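Local atomic coordinates of phosphoribosylaminoimidazole-succinocarboxamide synthase (Saccharomyces cerevisiae, PDB entry 1OBG), a protein that joins aspartate to the carboxylate of the purine precursor CAIR at the expense of ATP, forming SAICAR in de novo IMP biosynthesis. Residues Arg72-Asp77 and Leu106-His111; Thr215-Gly220 and Asp232-Pro237; Asp255-Gln260 and Arg288-Glu293. All coordinates share one frame; numbering follows the deposited sequence.

Contact 1: Arg72-Asp77 and Leu106-His111; sequences RNHLVD and LLVHKH. With AMP (adenosine monophosphate), chain D; AMP (adenosine monophosphate), chain B.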
loop_
_atom_site.group_PDB
_atom_site.type_symbol
_atom_site.label_atom_id
_atom_site.label_comp_id
_atom_site.label_asym_id
_atom_site.label_seq_id
_atom_site.Cartn_x
_atom_site.Cartn_y
_atom_site.Cartn_z
ATOM N N ARG A 72 -4.408 6.706 15.337
ATOM C CA ARG A 72 -3.384 7.727 15.132
ATOM C C ARG A 72 -2.563 7.319 13.924
ATOM O O ARG A 72 -2.348 6.121 13.683
ATOM C CB ARG A 72 -2.430 7.776 16.310
ATOM C CG ARG A 72 -2.803 8.762 17.405
ATOM C CD ARG A 72 -1.790 8.786 18.583
ATOM N NE ARG A 72 -0.510 9.443 18.264
ATOM C CZ ARG A 72 0.600 9.347 19.013
ATOM N NH1 ARG A 72 0.606 8.614 20.127
ATOM N NH2 ARG A 72 1.711 9.976 18.648
ATOM N N ASN A 73 -2.101 8.293 13.154
ATOM C CA ASN A 73 -1.212 7.969 12.035
ATOM C C ASN A 73 0.101 8.734 12.150
ATOM O O ASN A 73 0.243 9.613 13.022
ATOM C CB ASN A 73 -1.893 8.207 10.691
ATOM C CG ASN A 73 -2.335 9.645 10.499
ATOM O OD1 ASN A 73 -3.537 9.936 10.360
ATOM N ND2 ASN A 73 -1.375 10.552 10.496
ATOM N N HIS A 74 1.045 8.424 11.269
ATOM C CA HIS A 74 2.366 9.030 11.357
ATOM C C HIS A 74 2.543 10.406 10.699
ATOM O O HIS A 74 3.643 10.960 10.726
ATOM C CB HIS A 74 3.466 8.048 10.893
ATOM C CG HIS A 74 3.446 7.690 9.427
ATOM N ND1 HIS A 74 2.393 7.962 8.579
ATOM C CD2 HIS A 74 4.364 7.041 8.674
ATOM C CE1 HIS A 74 2.675 7.524 7.362
ATOM N NE2 HIS A 74 3.863 6.954 7.399
ATOM N N LEU A 75 1.495 10.961 10.102
ATOM C CA LEU A 75 1.644 12.253 9.434
ATOM C C LEU A 75 2.020 13.335 10.439
ATOM O O LEU A 75 1.465 13.383 11.548
ATOM C CB LEU A 75 0.354 12.682 8.713
ATOM C CG LEU A 75 -0.122 11.758 7.576
ATOM C CD1 LEU A 75 -1.432 12.294 7.000
ATOM C CD2 LEU A 75 0.947 11.598 6.488
ATOM N N VAL A 76 2.952 14.196 10.049
ATOM C CA VAL A 76 3.180 15.428 10.797
ATOM C C VAL A 76 1.933 16.333 10.647
ATOM O O VAL A 76 1.391 16.498 9.552
ATOM C CB VAL A 76 4.478 16.166 10.325
ATOM C CG1 VAL A 76 4.592 17.561 10.962
ATOM C CG2 VAL A 76 5.723 15.320 10.653
ATOM N N ASP A 77 1.493 16.900 11.763
ATOM C CA ASP A 77 0.408 17.864 11.787
ATOM C C ASP A 77 0.891 19.214 11.252
ATOM O O ASP A 77 1.566 19.958 11.951
ATOM C CB ASP A 77 -0.106 17.974 13.230
ATOM C CG ASP A 77 -1.534 18.502 13.325
ATOM O OD1 ASP A 77 -2.131 18.402 14.430
ATOM O OD2 ASP A 77 -2.140 19.019 12.372
ATOM N N LEU A 106 4.921 12.990 1.558
ATOM C CA LEU A 106 4.364 12.992 2.916
ATOM C C LEU A 106 5.435 13.178 3.955
ATOM O O LEU A 106 6.450 12.467 3.944
ATOM C CB LEU A 106 3.610 11.696 3.222
ATOM C CG LEU A 106 2.426 11.387 2.287
ATOM C CD1 LEU A 106 1.930 9.979 2.550
ATOM C CD2 LEU A 106 1.329 12.387 2.513
ATOM N N LEU A 107 5.183 14.125 4.849
ATOM C CA LEU A 107 6.047 14.416 5.977
ATOM C C LEU A 107 5.563 13.615 7.165
ATOM O O LEU A 107 4.405 13.756 7.599
ATOM C CB LEU A 107 6.030 15.937 6.263
ATOM C CG LEU A 107 7.110 16.403 7.234
ATOM C CD1 LEU A 107 8.513 16.314 6.603
ATOM C CD2 LEU A 107 6.814 17.822 7.761
ATOM N N VAL A 108 6.415 12.752 7.704
ATOM C CA VAL A 108 5.922 11.820 8.714
ATOM C C VAL A 108 6.843 11.703 9.900
ATOM O O VAL A 108 8.042 11.929 9.762
ATOM C CB VAL A 108 5.682 10.401 8.130
ATOM C CG1 VAL A 108 4.712 10.469 6.928
ATOM C CG2 VAL A 108 7.008 9.732 7.741
ATOM N N HIS A 109 6.278 11.341 11.050
ATOM C CA HIS A 109 7.060 11.054 12.243
ATOM C C HIS A 109 7.599 9.648 12.152
ATOM O O HIS A 109 6.839 8.709 11.858
ATOM C CB HIS A 109 6.199 11.135 13.498
ATOM C CG HIS A 109 5.777 12.523 13.858
ATOM N ND1 HIS A 109 4.455 12.927 13.841
ATOM C CD2 HIS A 109 6.496 13.601 14.252
ATOM C CE1 HIS A 109 4.382 14.195 14.211
ATOM N NE2 HIS A 109 5.608 14.627 14.462
ATOM N N LYS A 110 8.901 9.510 12.415
ATOM C CA LYS A 110 9.559 8.219 12.510
ATOM C C LYS A 110 9.081 7.525 13.778
ATOM O O LYS A 110 9.024 8.154 14.841
ATOM C CB LYS A 110 11.076 8.428 12.572
ATOM C CG LYS A 110 11.905 7.340 11.924
ATOM C CD LYS A 110 13.409 7.614 12.057
ATOM C CE LYS A 110 13.770 8.970 11.416
ATOM N NZ LYS A 110 15.237 9.193 11.107
ATOM N N HIS A 111 8.716 6.245 13.674
ATOM C CA HIS A 111 8.307 5.472 14.852
ATOM C C HIS A 111 8.948 4.117 14.890
ATOM O O HIS A 111 9.343 3.570 13.865
ATOM C CB HIS A 111 6.788 5.254 14.870
ATOM C CG HIS A 111 6.031 6.471 15.271
ATOM N ND1 HIS A 111 6.082 6.980 16.547
ATOM C CD2 HIS A 111 5.226 7.295 14.565
ATOM C CE1 HIS A 111 5.333 8.067 16.614
ATOM N NE2 HIS A 111 4.797 8.275 15.425
HETATM P P AMP D . -5.220 19.470 6.400
HETATM O O1P AMP D . -5.453 18.001 6.806
HETATM O O2P AMP D . -4.050 20.037 7.114
HETATM O O3P AMP D . -6.556 20.350 6.652
HETATM O "O5'" AMP D . -4.978 19.634 4.817
HETATM C "C5'" AMP D . -3.975 20.483 4.295
HETATM C "C4'" AMP D . -3.294 19.820 3.094
HETATM O "O4'" AMP D . -1.978 19.440 3.470
HETATM C "C3'" AMP D . -4.033 18.562 2.640
HETATM O "O3'" AMP D . -3.958 18.399 1.237
HETATM C "C2'" AMP D . -3.249 17.467 3.337
HETATM O "O2'" AMP D . -3.384 16.211 2.706
HETATM C "C1'" AMP D . -1.832 18.036 3.364
HETATM N N9 AMP D . -1.045 17.488 4.490
HETATM C C8 AMP D . -1.392 17.441 5.823
HETATM N N7 AMP D . -0.393 16.848 6.520
HETATM C C5 AMP D . 0.587 16.519 5.647
HETATM C C6 AMP D . 1.819 15.904 5.825
HETATM N N6 AMP D . 2.146 15.403 7.021
HETATM N N1 AMP D . 2.614 15.701 4.723
HETATM C C2 AMP D . 2.211 16.096 3.465
HETATM N N3 AMP D . 0.989 16.711 3.288
HETATM C C4 AMP D . 0.191 16.912 4.366
HETATM P P AMP B . 9.108 1.238 1.594
HETATM O O1P AMP B . 7.641 1.050 1.182
HETATM O O2P AMP B . 9.779 2.326 0.834
HETATM O O3P AMP B . 9.912 -0.150 1.403
HETATM O "O5'" AMP B . 9.162 1.662 3.141
HETATM C "C5'" AMP B . 10.406 2.027 3.670
HETATM C "C4'" AMP B . 10.465 1.567 5.108
HETATM O "O4'" AMP B . 9.936 2.586 5.935
HETATM C "C3'" AMP B . 9.624 0.309 5.328
HETATM O "O3'" AMP B . 10.428 -0.657 5.960
HETATM C "C2'" AMP B . 8.522 0.766 6.264
HETATM O "O2'" AMP B . 8.236 -0.245 7.193
HETATM C "C1'" AMP B . 9.166 1.976 6.934
HETATM N N9 AMP B . 8.223 2.959 7.505
HETATM C C8 AMP B . 6.976 3.338 7.065
HETATM N N7 AMP B . 6.502 4.277 7.926
HETATM C C5 AMP B . 7.424 4.503 8.892
HETATM C C6 AMP B . 7.474 5.346 10.006
HETATM N N6 AMP B . 6.558 6.300 10.208
HETATM N N1 AMP B . 8.599 5.321 10.813
HETATM C C2 AMP B . 9.664 4.495 10.528
HETATM N N3 AMP B . 9.608 3.668 9.419
HETATM C C4 AMP B . 8.512 3.676 8.626
HETATM O O HOH W 1 2.944 10.445 14.965
#
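H109 N donates to H74 O at 2.7 Å, and V76 N donates to L107 O at 2.9 Å; both bonds are nearly straight (164° and 174°). Between them L75 and V108 form a single beta bridge, a brief pairing that shows how two peptide groups can lace a loop to a strand and still serve a nucleotide. The amino group of one AMP (chain D) gives its protons to V76 O and to L107 O, so that L107 O takes two donors, while L107 N reaches N1 of the same adenine at 3.0 Å. Just past the end of the strand, H111 N donates to N1 of the second AMP (chain B) at 3.0 Å. A water joins H111 NE2 to weaker partners at N73 O and H109 ND1.

Two CH-pi contacts follow. V108 CG1 sits squarely over the H74 imidazole, 3.6 Å from its centroid; with CG turned between backbone N and carbonyl carbon (chi1 67°), the H74 ring lies alongside V108, pointing the same way. V76 CG2 likewise covers one face of the H109 ring, at 3.9 Å from the centroid. L107 CD2 rests against V76 CB, and L75 CD2 spans V108 CG1 and L106 CD2.

Strand 105-109 is an edge strand of a four-stranded antiparallel sheet, bonded to strand 29-34 through L106 and V108. L75 and L106 lean on helix 52-66, whereas the backbone of R72 is hydrogen-bonded to L230, which places strand 72-73 parallel to strand 228-230 in the second, mixed sheet.

Contact 2: Thr215-Gly220 and Asp232-Pro237; sequences TKFEFG and DEVLTP. With AMP (adenosine monophosphate), chain B.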
loop_
_atom_site.group_PDB
_atom_site.type_symbol
_atom_site.label_atom_id
_atom_site.label_comp_id
_atom_site.label_asym_id
_atom_site.label_seq_id
_atom_site.Cartn_x
_atom_site.Cartn_y
_atom_site.Cartn_z
ATOM N N THR A 215 -5.303 -6.407 2.289
ATOM C CA THR A 215 -4.458 -5.243 2.383
ATOM C C THR A 215 -3.347 -5.522 3.383
ATOM O O THR A 215 -3.505 -6.363 4.248
ATOM C CB THR A 215 -5.294 -3.987 2.772
ATOM O OG1 THR A 215 -4.532 -2.807 2.466
ATOM C CG2 THR A 215 -5.544 -3.912 4.283
ATOM N N LYS A 216 -2.242 -4.804 3.246
ATOM C CA LYS A 216 -1.114 -4.951 4.141
ATOM C C LYS A 216 -1.026 -3.655 4.979
ATOM O O LYS A 216 -0.847 -2.569 4.435
ATOM C CB LYS A 216 0.145 -5.180 3.289
ATOM C CG LYS A 216 1.455 -5.306 4.081
ATOM C CD LYS A 216 2.635 -5.604 3.149
ATOM C CE LYS A 216 3.409 -4.333 2.784
ATOM N NZ LYS A 216 3.229 -3.211 3.767
ATOM N N PHE A 217 -1.165 -3.753 6.292
ATOM C CA PHE A 217 -0.951 -2.586 7.134
ATOM C C PHE A 217 0.438 -2.710 7.760
ATOM O O PHE A 217 0.955 -3.823 7.946
ATOM C CB PHE A 217 -1.964 -2.519 8.297
ATOM C CG PHE A 217 -3.394 -2.208 7.881
ATOM C CD1 PHE A 217 -3.727 -1.023 7.190
ATOM C CD2 PHE A 217 -4.418 -3.092 8.208
ATOM C CE1 PHE A 217 -5.078 -0.750 6.838
ATOM C CE2 PHE A 217 -5.750 -2.826 7.864
ATOM C CZ PHE A 217 -6.082 -1.676 7.185
ATOM N N GLU A 218 1.019 -1.575 8.113
ATOM C CA GLU A 218 2.136 -1.607 9.032
ATOM C C GLU A 218 1.847 -0.668 10.187
ATOM O O GLU A 218 1.287 0.391 9.982
ATOM C CB GLU A 218 3.415 -1.219 8.302
ATOM C CG GLU A 218 3.885 -2.364 7.420
ATOM C CD GLU A 218 5.166 -2.055 6.671
ATOM O OE1 GLU A 218 5.604 -2.945 5.919
ATOM O OE2 GLU A 218 5.709 -0.944 6.832
ATOM N N PHE A 219 2.228 -1.097 11.386
ATOM C CA PHE A 219 1.959 -0.378 12.600
ATOM C C PHE A 219 3.248 -0.072 13.332
ATOM O O PHE A 219 4.183 -0.891 13.388
ATOM C CB PHE A 219 1.060 -1.188 13.533
ATOM C CG PHE A 219 -0.348 -1.406 13.014
ATOM C CD1 PHE A 219 -1.134 -0.352 12.574
ATOM C CD2 PHE A 219 -0.889 -2.672 12.991
ATOM C CE1 PHE A 219 -2.445 -0.562 12.100
ATOM C CE2 PHE A 219 -2.207 -2.880 12.520
ATOM C CZ PHE A 219 -2.967 -1.819 12.071
ATOM N N GLY A 220 3.274 1.124 13.895
ATOM C CA GLY A 220 4.287 1.501 14.848
ATOM C C GLY A 220 3.651 1.562 16.219
ATOM O O GLY A 220 2.434 1.424 16.381
ATOM N N ASP A 232 3.564 3.839 7.243
ATOM C CA ASP A 232 3.624 3.408 5.854
ATOM C C ASP A 232 2.479 3.995 5.011
ATOM O O ASP A 232 1.899 5.003 5.375
ATOM C CB ASP A 232 3.642 1.889 5.772
ATOM C CG ASP A 232 4.362 1.386 4.531
ATOM O OD1 ASP A 232 5.401 1.979 4.163
ATOM O OD2 ASP A 232 3.957 0.402 3.868
ATOM N N GLU A 233 2.174 3.374 3.879
ATOM C CA GLU A 233 1.057 3.823 3.049
ATOM C C GLU A 233 -0.116 2.916 3.347
ATOM O O GLU A 233 0.058 1.768 3.749
ATOM C CB GLU A 233 1.418 3.828 1.538
ATOM C CG GLU A 233 0.638 2.822 0.679
ATOM C CD GLU A 233 1.187 2.647 -0.743
ATOM O OE1 GLU A 233 1.517 1.489 -1.091
ATOM O OE2 GLU A 233 1.273 3.639 -1.520
ATOM N N VAL A 234 -1.306 3.458 3.151
ATOM C CA VAL A 234 -2.518 2.794 3.525
ATOM C C VAL A 234 -3.459 2.654 2.322
ATOM O O VAL A 234 -3.773 3.649 1.643
ATOM C CB VAL A 234 -3.182 3.594 4.699
ATOM C CG1 VAL A 234 -3.305 5.075 4.352
ATOM C CG2 VAL A 234 -4.527 3.059 5.021
ATOM N N LEU A 235 -3.885 1.415 2.070
ATOM C CA LEU A 235 -5.016 1.100 1.176
ATOM C C LEU A 235 -4.879 1.662 -0.241
ATOM O O LEU A 235 -5.852 2.163 -0.833
ATOM C CB LEU A 235 -6.340 1.574 1.807
ATOM C CG LEU A 235 -7.243 0.750 2.735
ATOM C CD1 LEU A 235 -7.125 -0.788 2.617
ATOM C CD2 LEU A 235 -7.153 1.235 4.176
ATOM N N THR A 236 -3.667 1.601 -0.787
ATOM C CA THR A 236 -3.498 1.928 -2.191
ATOM C C THR A 236 -3.397 0.607 -2.973
ATOM O O THR A 236 -3.167 -0.441 -2.378
ATOM C CB THR A 236 -2.211 2.698 -2.433
ATOM O OG1 THR A 236 -1.112 1.841 -2.138
ATOM C CG2 THR A 236 -2.066 3.864 -1.482
ATOM N N PRO A 237 -3.537 0.665 -4.296
ATOM C CA PRO A 237 -3.396 -0.532 -5.125
ATOM C C PRO A 237 -2.011 -1.184 -5.062
ATOM O O PRO A 237 -1.890 -2.337 -5.446
ATOM C CB PRO A 237 -3.703 -0.032 -6.543
ATOM C CG PRO A 237 -4.258 1.356 -6.403
ATOM C CD PRO A 237 -3.841 1.872 -5.084
HETATM P P AMP B . 9.108 1.238 1.594
HETATM O O1P AMP B . 7.641 1.050 1.182
HETATM O O2P AMP B . 9.779 2.326 0.834
HETATM O O3P AMP B . 9.912 -0.150 1.403
HETATM O "O5'" AMP B . 9.162 1.662 3.141
HETATM C "C5'" AMP B . 10.406 2.027 3.670
HETATM C "C4'" AMP B . 10.465 1.567 5.108
HETATM O "O4'" AMP B . 9.936 2.586 5.935
HETATM C "C3'" AMP B . 9.624 0.309 5.328
HETATM O "O3'" AMP B . 10.428 -0.657 5.960
HETATM C "C2'" AMP B . 8.522 0.766 6.264
HETATM O "O2'" AMP B . 8.236 -0.245 7.193
HETATM C "C1'" AMP B . 9.166 1.976 6.934
HETATM N N9 AMP B . 8.223 2.959 7.505
HETATM C C8 AMP B . 6.976 3.338 7.065
HETATM N N7 AMP B . 6.502 4.277 7.926
HETATM C C5 AMP B . 7.424 4.503 8.892
HETATM C C6 AMP B . 7.474 5.346 10.006
HETATM N N6 AMP B . 6.558 6.300 10.208
HETATM N N1 AMP B . 8.599 5.321 10.813
HETATM C C2 AMP B . 9.664 4.495 10.528
HETATM N N3 AMP B . 9.608 3.668 9.419
HETATM C C4 AMP B . 8.512 3.676 8.626
HETATM O O HOH W 2 -2.763 -0.949 3.193
HETATM O O HOH W 3 1.395 -0.976 4.064
HETATM O O HOH W 4 -0.008 0.707 6.898
#
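T215-E218 and D232-L235 run nearly antiparallel, 162° apart end to end, yet T215 and L235 keep their CA atoms 6.5 Å apart and water takes the place of direct backbone pairing. It is a worked example of strand and loop joined through solvent: one water accepts from L235 N and donates to K216 O, also meeting T215 OG1, whose hydroxyl is hydrogen-bonded to S240 as well. A second water accepts from K216 NZ and lies within bonding reach of K216 O and D232 OD2.

L235 supplies the apolar part. Its CD1 meets T215 OG1 at 3.3 Å, the two side chains crossing at about a right angle, and its CD2 comes to the edge of the F217 ring, 3.9 Å from CE1. V234 CG2 approaches that edge too.

Charge gathers at the nucleotide end. The K216 chain, bent at its last two torsions, brings NZ to E218 OE1 in a salt bridge of 3.2 Å whose hydrogen bond is weak, and to D232 OD2 in a long one. The planes of the two carboxylates are only 17° apart, with E218 OE2 3.7 Å from D232 OD2; R20 holds the other D232 oxygen. E218 OE2 accepts a hydrogen bond from the ribose O2' of AMP (chain B) at 2.6 Å, while D232 N donates to adenine N7. Like charges this close would be costly alone; K216 and R20 probably offset the repulsion, and E218 OE2 can then face the ribose hydroxyl while the D232 backbone meets the base.

Contact 3: Asp255-Gln260 and Arg288-Glu293; sequences DSYDKQ and RAKYIE. With MG (magnesium ion), chain E.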
loop_
_atom_site.group_PDB
_atom_site.type_symbol
_atom_site.label_atom_id
_atom_site.label_comp_id
_atom_site.label_asym_id
_atom_site.label_seq_id
_atom_site.Cartn_x
_atom_site.Cartn_y
_atom_site.Cartn_z
ATOM N N ASP A 255 -9.329 -10.096 -12.443
ATOM C CA ASP A 255 -8.316 -9.194 -12.987
ATOM C C ASP A 255 -7.790 -8.209 -11.940
ATOM O O ASP A 255 -8.534 -7.749 -11.075
ATOM C CB ASP A 255 -8.888 -8.398 -14.156
ATOM C CG ASP A 255 -9.076 -9.262 -15.400
ATOM O OD1 ASP A 255 -9.798 -8.833 -16.312
ATOM O OD2 ASP A 255 -8.536 -10.377 -15.521
ATOM N N SER A 256 -6.510 -7.889 -12.042
ATOM C CA SER A 256 -5.924 -6.804 -11.289
ATOM C C SER A 256 -6.556 -5.506 -11.776
ATOM O O SER A 256 -6.613 -5.250 -12.976
ATOM C CB SER A 256 -4.404 -6.746 -11.504
ATOM O OG SER A 256 -3.879 -5.656 -10.761
ATOM N N TYR A 257 -7.033 -4.694 -10.838
ATOM C CA TYR A 257 -7.671 -3.439 -11.175
ATOM C C TYR A 257 -6.721 -2.531 -11.949
ATOM O O TYR A 257 -7.087 -1.965 -12.975
ATOM C CB TYR A 257 -8.079 -2.712 -9.883
ATOM C CG TYR A 257 -8.957 -1.528 -10.120
ATOM C CD1 TYR A 257 -8.410 -0.261 -10.337
ATOM C CD2 TYR A 257 -10.345 -1.660 -10.130
ATOM C CE1 TYR A 257 -9.224 0.831 -10.557
ATOM C CE2 TYR A 257 -11.161 -0.570 -10.352
ATOM C CZ TYR A 257 -10.590 0.666 -10.560
ATOM O OH TYR A 257 -11.387 1.755 -10.768
ATOM N N ASP A 258 -5.515 -2.386 -11.431
ATOM C CA ASP A 258 -4.561 -1.452 -11.993
ATOM C C ASP A 258 -3.571 -2.054 -12.987
ATOM O O ASP A 258 -3.200 -1.394 -13.941
ATOM C CB ASP A 258 -3.806 -0.701 -10.886
ATOM C CG ASP A 258 -3.220 -1.613 -9.834
ATOM O OD1 ASP A 258 -2.115 -1.266 -9.369
ATOM O OD2 ASP A 258 -3.766 -2.670 -9.393
ATOM N N LYS A 259 -3.164 -3.294 -12.765
ATOM C CA LYS A 259 -2.016 -3.836 -13.485
ATOM C C LYS A 259 -2.340 -4.917 -14.513
ATOM O O LYS A 259 -1.428 -5.530 -15.049
ATOM C CB LYS A 259 -0.974 -4.372 -12.496
ATOM C CG LYS A 259 -0.292 -3.251 -11.723
ATOM C CD LYS A 259 0.881 -3.763 -10.945
ATOM C CE LYS A 259 1.382 -2.708 -10.019
ATOM N NZ LYS A 259 2.520 -3.272 -9.262
ATOM N N GLN A 260 -3.621 -5.151 -14.793
ATOM C CA GLN A 260 -3.952 -6.230 -15.715
ATOM C C GLN A 260 -3.410 -6.019 -17.131
ATOM O O GLN A 260 -2.963 -6.979 -17.762
ATOM C CB GLN A 260 -5.451 -6.490 -15.782
ATOM C CG GLN A 260 -5.795 -7.924 -16.202
ATOM C CD GLN A 260 -5.029 -9.013 -15.454
ATOM O OE1 GLN A 260 -4.427 -9.876 -16.091
ATOM N NE2 GLN A 260 -5.042 -8.988 -14.126
ATOM N N ARG A 288 -2.437 4.242 -16.515
ATOM C CA ARG A 288 -2.669 5.539 -15.889
ATOM C C ARG A 288 -4.180 5.810 -15.661
ATOM O O ARG A 288 -4.574 6.264 -14.593
ATOM C CB ARG A 288 -2.036 6.639 -16.743
ATOM C CG ARG A 288 -2.180 8.013 -16.138
ATOM C CD ARG A 288 -1.502 9.082 -16.965
ATOM N NE ARG A 288 -1.504 10.361 -16.282
ATOM C CZ ARG A 288 -2.387 11.311 -16.513
ATOM N NH1 ARG A 288 -3.341 11.118 -17.406
ATOM N NH2 ARG A 288 -2.324 12.455 -15.849
ATOM N N ALA A 289 -5.006 5.509 -16.670
ATOM C CA ALA A 289 -6.444 5.730 -16.578
ATOM C C ALA A 289 -7.043 4.992 -15.390
ATOM O O ALA A 289 -7.954 5.519 -14.773
ATOM C CB ALA A 289 -7.177 5.336 -17.891
ATOM N N LYS A 290 -6.530 3.793 -15.069
ATOM C CA LYS A 290 -7.013 3.004 -13.939
ATOM C C LYS A 290 -6.665 3.632 -12.608
ATOM O O LYS A 290 -7.459 3.574 -11.677
ATOM C CB LYS A 290 -6.440 1.574 -13.944
ATOM C CG LYS A 290 -6.811 0.712 -15.150
ATOM C CD LYS A 290 -8.233 0.982 -15.566
ATOM C CE LYS A 290 -9.205 0.056 -14.879
ATOM N NZ LYS A 290 -9.839 -0.779 -15.943
ATOM N N TYR A 291 -5.470 4.205 -12.495
ATOM C CA TYR A 291 -5.102 4.875 -11.249
ATOM C C TYR A 291 -5.980 6.092 -11.037
ATOM O O TYR A 291 -6.396 6.382 -9.921
ATOM C CB TYR A 291 -3.613 5.287 -11.249
ATOM C CG TYR A 291 -2.722 4.101 -10.997
ATOM C CD1 TYR A 291 -2.777 3.404 -9.794
ATOM C CD2 TYR A 291 -1.846 3.659 -11.977
ATOM C CE1 TYR A 291 -1.957 2.295 -9.569
ATOM C CE2 TYR A 291 -1.029 2.557 -11.770
ATOM C CZ TYR A 291 -1.078 1.887 -10.583
ATOM O OH TYR A 291 -0.251 0.804 -10.412
ATOM N N ILE A 292 -6.258 6.803 -12.119
ATOM C CA ILE A 292 -7.153 7.940 -12.052
ATOM C C ILE A 292 -8.562 7.495 -11.663
ATOM O O ILE A 292 -9.208 8.123 -10.821
ATOM C CB ILE A 292 -7.200 8.716 -13.388
ATOM C CG1 ILE A 292 -5.873 9.455 -13.616
ATOM C CG2 ILE A 292 -8.417 9.707 -13.370
ATOM C CD1 ILE A 292 -5.628 9.890 -15.083
ATOM N N GLU A 293 -9.028 6.417 -12.285
ATOM C CA GLU A 293 -10.358 5.893 -11.979
ATOM C C GLU A 293 -10.464 5.419 -10.516
ATOM O O GLU A 293 -11.469 5.666 -9.851
ATOM C CB GLU A 293 -10.711 4.769 -12.969
ATOM C CG GLU A 293 -12.097 4.192 -12.802
ATOM C CD GLU A 293 -12.365 3.018 -13.750
ATOM O OE1 GLU A 293 -13.325 2.250 -13.494
ATOM O OE2 GLU A 293 -11.629 2.870 -14.749
HETATM MG MG MG E . -0.171 -0.139 -8.123
HETATM O O HOH W 5 -13.840 1.577 -10.672
#
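K290 CE lies over one face of the Y257 ring, with NZ beyond it near the ring normal but 5.6 Å from the centroid, at most a weak cation-pi attraction. At the edge of that ring, in its plane, K290 O approaches CE1 at 3.4 Å. The Y291 ring has a magnesium ion at its edge instead, also in plane, bound by the phenolic OH at 2.5 Å.

D258 reaches the same ion through OD1 at 2.6 Å. Its CG is folded between backbone N and carbonyl carbon (chi1 50°), which turns the carboxylate to the metal, its plane 75° from that of the Y291 ring. D258 OD1 and Y291 OH stand 3.0 Å apart as fellow ligands, and D238 completes the three protein ligands. The aliphatic chain of K290 bends back over the loop, CG and CE both packing on Y257 O. Farther along the helix, E293 CG lies 3.3 Å from Y257 OH, and a water joins that hydroxyl to E293 OE1.

The loop is itself braced by an ST motif, S256 OG accepting from K259 N, just before helix 260-268; K259 NZ is bonded to S39 O. The principle illustrated is a metal tying remote pieces of chain together: loop and helix share the ion through rather long bonds, and its positive charge probably makes the approach of OD1 and OH, which are not hydrogen-bonded to each other, favourable.

In the fold
Contacts 1 and 2 share one nucleotide, AMP of chain B: the backbone of 106-111 reads its adenine, whereas E218 takes its ribose and D232 its N7. Their centres are 13 Å apart, and H74 NE2 packs 3.1 Å from D232 N. AMP of chain D belongs to contact 1 and sits at the V76-L107 end of the pairing, while AMP of chain B lies at the H109-H111 end. After contact 2 the chain passes through strand 240-244 before it reaches contact 3, about 19 Å away between centres, where P237 CB rests 3.5 Å from the magnesium ligand D258 OD1. Contacts 1 and 3 do not touch, their nearest atoms being about 15 Å apart, so the 232-237 loop bridges nucleotide pocket and metal site.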